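Local coordinates for protein putative metalloprotease II (Bacteroides fragilis, PDB 4ON1) that probably acts as an extracellular zinc-dependent endopeptidase related to fragilysin, with an N-terminal fragilysin-type domain and a metzincin-like catalytic domain, at residues 206-211 and 268-273; 218-223 and 244-249. One frame throughout, in Å; residues are numbered along the deposited sequence.

Contact 1. Residues 206-211 and 268-273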
ATOM      1  N   MET A 206       6.877   7.458  -7.936  1.00 12.34           N
ATOM      2  CA  MET A 206       6.395   8.770  -7.534  1.00 16.00           C
ATOM      3  C   MET A 206       4.903   8.681  -7.260  1.00 18.97           C
ATOM      4  O   MET A 206       4.094   8.520  -8.175  1.00 15.66           O
ATOM      5  CB  MET A 206       6.688   9.818  -8.609  1.00 17.92           C
ATOM      6  CG  MET A 206       8.153   9.913  -9.025  1.00 16.05           C
ATOM      7  SD  MET A 206       9.180  10.608  -7.710  1.00 19.76           S
ATOM      8  CE  MET A 206       8.702  12.339  -7.827  1.00 18.00           C
ATOM      9  N   LEU A 207       4.545   8.762  -5.985  1.00  8.23           N
ATOM     10  CA  LEU A 207       3.159   8.591  -5.582  1.00 10.40           C
ATOM     11  C   LEU A 207       2.541   9.959  -5.348  1.00 13.30           C
ATOM     12  O   LEU A 207       2.893  10.668  -4.404  1.00 16.37           O
ATOM     13  CB  LEU A 207       3.070   7.714  -4.335  1.00  7.26           C
ATOM     14  CG  LEU A 207       3.799   6.369  -4.464  1.00 17.47           C
ATOM     15  CD1 LEU A 207       3.678   5.569  -3.193  1.00 19.84           C
ATOM     16  CD2 LEU A 207       3.241   5.567  -5.614  1.00 13.28           C
ATOM     17  N   ILE A 208       1.628  10.338  -6.229  1.00 12.65           N
ATOM     18  CA  ILE A 208       1.125  11.701  -6.241  1.00 11.40           C
ATOM     19  C   ILE A 208      -0.276  11.752  -5.653  1.00 14.62           C
ATOM     20  O   ILE A 208      -1.199  11.145  -6.192  1.00 15.22           O
ATOM     21  CB  ILE A 208       1.102  12.276  -7.670  1.00 11.11           C
ATOM     22  CG1 ILE A 208       2.467  12.095  -8.354  1.00  9.12           C
ATOM     23  CG2 ILE A 208       0.707  13.750  -7.639  1.00  9.81           C
ATOM     24  CD1 ILE A 208       3.644  12.742  -7.591  1.00 10.41           C
ATOM     25  N   LYS A 209      -0.435  12.462  -4.541  1.00  8.79           N
ATOM     26  CA  LYS A 209      -1.751  12.580  -3.905  1.00 13.15           C
ATOM     27  C   LYS A 209      -2.629  13.555  -4.660  1.00 18.50           C
ATOM     28  O   LYS A 209      -2.274  14.721  -4.817  1.00 18.22           O
ATOM     29  CB  LYS A 209      -1.621  13.023  -2.440  1.00  9.58           C
ATOM     30  CG  LYS A 209      -0.860  12.017  -1.585  1.00 22.48           C
ATOM     31  CD  LYS A 209      -0.482  12.587  -0.226  1.00 24.26           C
ATOM     32  CE  LYS A 209      -1.708  12.793   0.644  1.00 34.84           C
ATOM     33  NZ  LYS A 209      -1.319  13.252   2.005  1.00 39.07           N
ATOM     34  N   GLU A 210      -3.774  13.070  -5.132  1.00 13.93           N
ATOM     35  CA  GLU A 210      -4.758  13.923  -5.794  1.00 15.29           C
ATOM     36  C   GLU A 210      -5.229  14.996  -4.816  1.00 12.80           C
ATOM     37  O   GLU A 210      -5.500  14.711  -3.649  1.00 14.28           O
ATOM     38  CB  GLU A 210      -5.939  13.090  -6.307  1.00 14.32           C
ATOM     39  CG  GLU A 210      -7.073  13.897  -6.947  1.00 18.13           C
ATOM     40  CD  GLU A 210      -8.241  13.020  -7.397  1.00 23.80           C
ATOM     41  OE1 GLU A 210      -8.000  11.974  -8.044  1.00 28.68           O
ATOM     42  OE2 GLU A 210      -9.398  13.367  -7.084  1.00 35.35           O
ATOM     43  N   LYS A 211      -5.251  16.245  -5.262  1.00 14.33           N
ATOM     44  CA  LYS A 211      -5.737  17.322  -4.404  1.00 13.06           C
ATOM     45  C   LYS A 211      -7.216  17.141  -4.084  1.00 15.19           C
ATOM     46  O   LYS A 211      -8.032  16.924  -4.983  1.00 18.15           O
ATOM     47  CB  LYS A 211      -5.497  18.688  -5.038  1.00 13.83           C
ATOM     48  CG  LYS A 211      -5.852  19.839  -4.088  1.00 20.47           C
ATOM     49  CD  LYS A 211      -5.589  21.185  -4.723  1.00 39.67           C
ATOM     50  CE  LYS A 211      -5.881  22.320  -3.748  1.00 44.60           C
ATOM     51  NZ  LYS A 211      -5.638  23.655  -4.371  1.00 49.30           N
ATOM     52  N   ASN A 268      -0.987  14.861 -18.350  1.00 13.26           N
ATOM     53  CA  ASN A 268      -0.864  16.235 -18.814  1.00 17.18           C
ATOM     54  C   ASN A 268      -0.501  17.173 -17.661  1.00 18.09           C
ATOM     55  O   ASN A 268       0.286  18.098 -17.836  1.00 23.17           O
ATOM     56  CB  ASN A 268      -2.140  16.693 -19.514  1.00 25.02           C
ATOM     57  CG  ASN A 268      -2.256  16.136 -20.923  1.00 52.59           C
ATOM     58  OD1 ASN A 268      -1.250  15.770 -21.545  1.00 47.96           O
ATOM     59  ND2 ASN A 268      -3.481  16.074 -21.438  1.00 52.90           N
ATOM     60  N   TYR A 269      -1.067  16.934 -16.481  1.00 15.15           N
ATOM     61  CA  TYR A 269      -0.678  17.720 -15.315  1.00 20.37           C
ATOM     62  C   TYR A 269       0.815  17.556 -15.007  1.00 16.56           C
ATOM     63  O   TYR A 269       1.526  18.545 -14.786  1.00 17.52           O
ATOM     64  CB  TYR A 269      -1.504  17.333 -14.091  1.00 19.12           C
ATOM     65  CG  TYR A 269      -1.032  18.006 -12.816  1.00 20.89           C
ATOM     66  CD1 TYR A 269      -1.414  19.309 -12.505  1.00 19.33           C
ATOM     67  CD2 TYR A 269      -0.209  17.330 -11.920  1.00 19.40           C
ATOM     68  CE1 TYR A 269      -0.978  19.924 -11.332  1.00 17.73           C
ATOM     69  CE2 TYR A 269       0.236  17.929 -10.753  1.00 19.57           C
ATOM     70  CZ  TYR A 269      -0.154  19.224 -10.462  1.00 22.20           C
ATOM     71  OH  TYR A 269       0.289  19.809  -9.299  1.00 22.23           O
ATOM     72  N   LEU A 270       1.291  16.315 -15.014  1.00 13.20           N
ATOM     73  CA  LEU A 270       2.693  16.035 -14.698  1.00 14.88           C
ATOM     74  C   LEU A 270       3.642  16.751 -15.650  1.00 20.68           C
ATOM     75  O   LEU A 270       4.703  17.229 -15.241  1.00 14.96           O
ATOM     76  CB  LEU A 270       2.977  14.531 -14.747  1.00 10.98           C
ATOM     77  CG  LEU A 270       2.235  13.655 -13.731  1.00 13.37           C
ATOM     78  CD1 LEU A 270       2.533  12.182 -13.986  1.00  9.64           C
ATOM     79  CD2 LEU A 270       2.607  14.028 -12.301  1.00 10.84           C
ATOM     80  N   ARG A 271       3.252  16.822 -16.919  1.00 13.44           N
ATOM     81  CA  ARG A 271       4.131  17.335 -17.958  1.00 24.74           C
ATOM     82  C   ARG A 271       4.388  18.833 -17.857  1.00 20.45           C
ATOM     83  O   ARG A 271       5.359  19.329 -18.420  1.00 22.86           O
ATOM     84  CB  ARG A 271       3.562  16.984 -19.334  1.00 16.79           C
ATOM     85  CG  ARG A 271       3.822  15.535 -19.694  1.00 23.72           C
ATOM     86  CD  ARG A 271       2.907  15.016 -20.787  1.00 20.56           C
ATOM     87  NE  ARG A 271       3.203  13.605 -21.038  1.00 18.63           N
ATOM     88  CZ  ARG A 271       2.331  12.719 -21.507  1.00 28.62           C
ATOM     89  NH1 ARG A 271       1.090  13.088 -21.787  1.00 25.17           N
ATOM     90  NH2 ARG A 271       2.704  11.458 -21.687  1.00 28.12           N
ATOM     91  N   SER A 272       3.534  19.552 -17.135  1.00 18.54           N
ATOM     92  CA  SER A 272       3.761  20.982 -16.940  1.00 31.39           C
ATOM     93  C   SER A 272       3.947  21.325 -15.465  1.00 26.75           C
ATOM     94  O   SER A 272       3.930  22.494 -15.087  1.00 26.54           O
ATOM     95  CB  SER A 272       2.604  21.799 -17.518  1.00 26.12           C
ATOM     96  OG  SER A 272       1.373  21.399 -16.950  1.00 22.37           O
ATOM     97  N   TRP A 273       4.157  20.298 -14.645  1.00 25.75           N
ATOM     98  CA  TRP A 273       4.373  20.477 -13.208  1.00 22.18           C
ATOM     99  C   TRP A 273       5.849  20.732 -12.908  1.00 26.07           C
ATOM    100  O   TRP A 273       6.678  19.824 -13.004  1.00 20.00           O
ATOM    101  CB  TRP A 273       3.897  19.241 -12.451  1.00 18.24           C
ATOM    102  CG  TRP A 273       3.770  19.416 -10.970  1.00 25.39           C
ATOM    103  CD1 TRP A 273       3.716  20.594 -10.282  1.00 26.15           C
ATOM    104  CD2 TRP A 273       3.659  18.370  -9.992  1.00 19.81           C
ATOM    105  NE1 TRP A 273       3.585  20.343  -8.936  1.00 23.55           N
ATOM    106  CE2 TRP A 273       3.546  18.990  -8.733  1.00 18.06           C
ATOM    107  CE3 TRP A 273       3.647  16.971 -10.064  1.00 17.08           C
ATOM    108  CZ2 TRP A 273       3.424  18.257  -7.544  1.00 22.34           C
ATOM    109  CZ3 TRP A 273       3.528  16.241  -8.883  1.00 20.36           C
ATOM    110  CH2 TRP A 273       3.418  16.890  -7.638  1.00 19.83           C
TER

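Contact 2. Residues 218-223 and 244-249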
ATOM      1  N   HIS A 218      -1.814   6.852   6.338  1.00 13.38           N
ATOM      2  CA  HIS A 218      -1.506   5.459   6.652  1.00 13.56           C
ATOM      3  C   HIS A 218      -1.995   4.495   5.571  1.00 12.80           C
ATOM      4  O   HIS A 218      -1.439   3.414   5.407  1.00 15.53           O
ATOM      5  CB  HIS A 218      -2.118   5.061   7.995  1.00 15.02           C
ATOM      6  CG  HIS A 218      -3.604   4.932   7.953  1.00 21.35           C
ATOM      7  ND1 HIS A 218      -4.448   6.018   8.055  1.00 15.89           N
ATOM      8  CD2 HIS A 218      -4.399   3.849   7.781  1.00 15.79           C
ATOM      9  CE1 HIS A 218      -5.699   5.606   7.970  1.00 22.73           C
ATOM     10  NE2 HIS A 218      -5.699   4.294   7.800  1.00 23.75           N
ATOM     11  N   ASP A 219      -3.056   4.863   4.856  1.00 16.28           N
ATOM     12  CA  ASP A 219      -3.515   4.038   3.738  1.00 14.30           C
ATOM     13  C   ASP A 219      -2.466   3.970   2.627  1.00 16.32           C
ATOM     14  O   ASP A 219      -2.220   2.907   2.060  1.00 18.31           O
ATOM     15  CB  ASP A 219      -4.831   4.570   3.159  1.00 12.09           C
ATOM     16  CG  ASP A 219      -6.043   4.136   3.963  1.00 28.17           C
ATOM     17  OD1 ASP A 219      -5.984   3.061   4.603  1.00 27.72           O
ATOM     18  OD2 ASP A 219      -7.061   4.860   3.941  1.00 23.92           O
ATOM     19  N   ILE A 220      -1.851   5.107   2.322  1.00 12.26           N
ATOM     20  CA  ILE A 220      -0.839   5.153   1.271  1.00 13.34           C
ATOM     21  C   ILE A 220       0.315   4.211   1.591  1.00 12.03           C
ATOM     22  O   ILE A 220       0.755   3.437   0.737  1.00 12.93           O
ATOM     23  CB  ILE A 220      -0.317   6.586   1.070  1.00 15.25           C
ATOM     24  CG1 ILE A 220      -1.469   7.491   0.618  1.00 15.57           C
ATOM     25  CG2 ILE A 220       0.800   6.617   0.036  1.00 12.23           C
ATOM     26  CD1 ILE A 220      -1.112   8.968   0.559  1.00 17.52           C
ATOM     27  N   THR A 221       0.809   4.270   2.825  1.00 10.15           N
ATOM     28  CA  THR A 221       1.944   3.428   3.187  1.00 14.42           C
ATOM     29  C   THR A 221       1.505   1.978   3.413  1.00 17.25           C
ATOM     30  O   THR A 221       2.304   1.064   3.249  1.00 14.05           O
ATOM     31  CB  THR A 221       2.685   3.976   4.411  1.00 17.78           C
ATOM     32  OG1 THR A 221       1.754   4.245   5.465  1.00 14.15           O
ATOM     33  CG2 THR A 221       3.412   5.286   4.025  1.00 11.72           C
ATOM     34  N   SER A 222       0.238   1.757   3.761  1.00 12.78           N
ATOM     35  CA  SER A 222      -0.286   0.386   3.775  1.00 17.95           C
ATOM     36  C   SER A 222      -0.327  -0.195   2.358  1.00 11.38           C
ATOM     37  O   SER A 222       0.002  -1.364   2.159  1.00 14.76           O
ATOM     38  CB  SER A 222      -1.686   0.319   4.394  1.00 16.07           C
ATOM     39  OG  SER A 222      -1.653   0.634   5.773  1.00 24.64           O
ATOM     40  N   GLN A 223      -0.716   0.618   1.375  1.00 10.11           N
ATOM     41  CA  GLN A 223      -0.673   0.181  -0.023  1.00 17.94           C
ATOM     42  C   GLN A 223       0.760  -0.120  -0.462  1.00 19.44           C
ATOM     43  O   GLN A 223       1.011  -1.081  -1.194  1.00 11.20           O
ATOM     44  CB  GLN A 223      -1.271   1.239  -0.948  1.00  9.04           C
ATOM     45  CG  GLN A 223      -2.764   1.515  -0.752  1.00 13.77           C
ATOM     46  CD  GLN A 223      -3.637   0.531  -1.505  1.00 16.06           C
ATOM     47  OE1 GLN A 223      -3.192  -0.095  -2.466  1.00 18.22           O
ATOM     48  NE2 GLN A 223      -4.896   0.415  -1.095  1.00 17.44           N
ATOM     49  N   TYR A 244       9.884   4.825  -2.637  1.00 10.04           N
ATOM     50  CA  TYR A 244       8.547   5.390  -2.808  1.00 11.69           C
ATOM     51  C   TYR A 244       8.549   6.848  -2.376  1.00 15.61           C
ATOM     52  O   TYR A 244       8.803   7.152  -1.215  1.00 16.09           O
ATOM     53  CB  TYR A 244       7.507   4.619  -1.996  1.00  8.21           C
ATOM     54  CG  TYR A 244       7.482   3.126  -2.240  1.00 12.69           C
ATOM     55  CD1 TYR A 244       6.655   2.578  -3.208  1.00 12.64           C
ATOM     56  CD2 TYR A 244       8.275   2.265  -1.491  1.00 13.94           C
ATOM     57  CE1 TYR A 244       6.622   1.201  -3.434  1.00 10.45           C
ATOM     58  CE2 TYR A 244       8.245   0.893  -1.703  1.00 14.86           C
ATOM     59  CZ  TYR A 244       7.413   0.370  -2.675  1.00 11.19           C
ATOM     60  OH  TYR A 244       7.380  -0.995  -2.887  1.00 15.73           O
ATOM     61  N   THR A 245       8.286   7.750  -3.313  1.00 15.38           N
ATOM     62  CA  THR A 245       8.282   9.176  -3.009  1.00 14.27           C
ATOM     63  C   THR A 245       6.858   9.703  -3.043  1.00 14.78           C
ATOM     64  O   THR A 245       6.211   9.708  -4.086  1.00 11.56           O
ATOM     65  CB  THR A 245       9.174   9.958  -3.987  1.00 15.07           C
ATOM     66  OG1 THR A 245      10.523   9.513  -3.823  1.00 17.46           O
ATOM     67  CG2 THR A 245       9.103  11.460  -3.710  1.00 18.28           C
ATOM     68  N   ILE A 246       6.358  10.095  -1.880  1.00 10.63           N
ATOM     69  CA  ILE A 246       4.982  10.555  -1.757  1.00  9.52           C
ATOM     70  C   ILE A 246       4.913  12.074  -1.777  1.00 15.57           C
ATOM     71  O   ILE A 246       5.498  12.734  -0.919  1.00 16.63           O
ATOM     72  CB  ILE A 246       4.331  10.035  -0.449  1.00 13.37           C
ATOM     73  CG1 ILE A 246       4.375   8.506  -0.389  1.00 12.56           C
ATOM     74  CG2 ILE A 246       2.888  10.538  -0.321  1.00 15.86           C
ATOM     75  CD1 ILE A 246       4.210   7.952   1.037  1.00 11.17           C
ATOM     76  N   LYS A 247       4.185  12.623  -2.744  1.00 11.29           N
ATOM     77  CA  LYS A 247       4.091  14.078  -2.897  1.00 17.23           C
ATOM     78  C   LYS A 247       2.659  14.565  -2.984  1.00 17.99           C
ATOM     79  O   LYS A 247       1.804  13.890  -3.556  1.00 18.18           O
ATOM     80  CB  LYS A 247       4.836  14.541  -4.153  1.00 17.88           C
ATOM     81  CG  LYS A 247       6.283  14.117  -4.235  1.00 21.14           C
ATOM     82  CD  LYS A 247       6.909  14.590  -5.548  1.00 34.33           C
ATOM     83  CE  LYS A 247       7.010  16.107  -5.603  1.00 34.79           C
ATOM     84  NZ  LYS A 247       7.804  16.660  -4.467  1.00 41.58           N
ATOM     85  N   ASP A 248       2.395  15.737  -2.411  1.00 12.96           N
ATOM     86  CA  ASP A 248       1.132  16.419  -2.669  1.00 14.54           C
ATOM     87  C   ASP A 248       1.159  17.091  -4.036  1.00 15.63           C
ATOM     88  O   ASP A 248       2.223  17.391  -4.570  1.00 16.08           O
ATOM     89  CB  ASP A 248       0.825  17.456  -1.585  1.00 22.13           C
ATOM     90  CG  ASP A 248       0.462  16.817  -0.255  1.00 42.05           C
ATOM     91  OD1 ASP A 248      -0.621  16.198  -0.173  1.00 51.77           O
ATOM     92  OD2 ASP A 248       1.254  16.935   0.703  1.00 49.30           O
ATOM     93  N   SER A 249      -0.024  17.315  -4.595  1.00 15.15           N
ATOM     94  CA  SER A 249      -0.165  17.976  -5.883  1.00 18.22           C
ATOM     95  C   SER A 249      -1.279  19.001  -5.806  1.00 22.06           C
ATOM     96  O   SER A 249      -1.965  19.110  -4.789  1.00 18.73           O
ATOM     97  CB  SER A 249      -0.483  16.974  -6.991  1.00 13.49           C
ATOM     98  OG  SER A 249      -1.858  16.658  -6.952  1.00 12.46           O
TER

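Contact 1. Residues 206-211 and 268-273
Ile208 meets the benzo end of Trp273 from the side: its CD1 lies 3.7 Å from Trp273 CZ3, at the edge of the ring and in its plane. CG2, the second branch, approaches the same edge from off the plane, 4.0 Å from that CZ3. The torsions set this up at both ends. In Trp273, CG is anti to the backbone N (chi1 -167°), which sends the indole back toward the strand; in Ile208, CG2 takes that position instead and CG1 stands beside the backbone N. Leu270 adds a looser contact, its CD2 4.4 Å from Ile208 CG1. A beta-branched residue suits the strand here, since its two branches end in methyls that both reach the indole, with CG1 also near Leu270, while tryptophan is large enough to reach the strand from the loop. One face of the indole is occupied by Tyr269 OH, 3.3 Å above the ring plane and offset toward the rim; that hydroxyl is hydrogen-bonded to Ser250 N. The contact is wholly apolar and buried, and joins strand 201-209 to the last turn of helix 259-271 and the loop just after it, consistent with the helix-on-sheet packing of the N-terminal subdomain of metzincin-type catalytic domains.

Contact 2. Residues 218-223 and 244-249
Ile246 points its CD1 from the strand into the angle between Ile220 and Thr221, two consecutive residues of the helix. The closer approach is to Ile220, whose CG2 stands 3.8 Å from Ile246 CD1 and 4.1 Å from Ile246 CG1. The two isoleucines cross obliquely, a methyl branch of one against the outer part of the other's longer arm. Ile246 has CG1 anti to its carbonyl carbon and is extended beyond it (chi2 160°), which carries CD1 out to the helix. Thr221 crosses that arm at about a right angle and offers its methyl, CG2, 4.1 Å from Ile246 CD1.

Helix 217-230 thus lies on one face of the sheet, over strand 240-248, as in the metzincin-type catalytic domain, where helices pack on a twisted sheet. Ile224, one turn further along the helix, also touches Ile246, and Ile66 of the neighbouring strand 52-68 meets it too. Isoleucine fits position 246 because it is beta-branched, as strands readily accept, yet has an arm long enough to reach the helix.

Threonine divides its two branches between different tasks: the methyl serves the apolar contact, whereas OG1 hydrogen-bonds to Tyr92 OH. On the helix, the carbonyl oxygen of His218 is gripped twice by Ser222. Its backbone N makes the regular helical bond, 2.9 Å to His218 O, and its OG comes within 2.8 Å of that same oxygen. The side-chain bond meets the C=O at 145° with its donor tilted 33° from the carbonyl plane, and the two donors arrive from opposite faces. Serine can thus keep its hydroxyl satisfied within the helix, while both ring nitrogens of His218 bond to tyrosine hydroxyls, ND1 to Tyr109 and NE2 to Tyr122.

The centres of contact 1 and contact 2 lie about 13 Å apart, on neighbouring parallel strands, 201-209 and 240-248, joined by probable backbone hydrogen bonds from Leu207 N to Thr245 O (2.7 Å) and from Lys209 N to Lys247 O (2.8 Å). Along the chain the order is strand 201-209, helix 217-230, strand 240-248, helix 259-271, so both segments of contact 2 fall between those of contact 1. Trp273 and Ile208 also pack against Asp248 and Ser249, at the end of segment 244-249. The contacts lie on opposite faces of the sheet: Leu207 and Ile246 face helix 217-230, Ile208 faces Leu270 and Trp273. Helices therefore cover both faces, away from the zinc site.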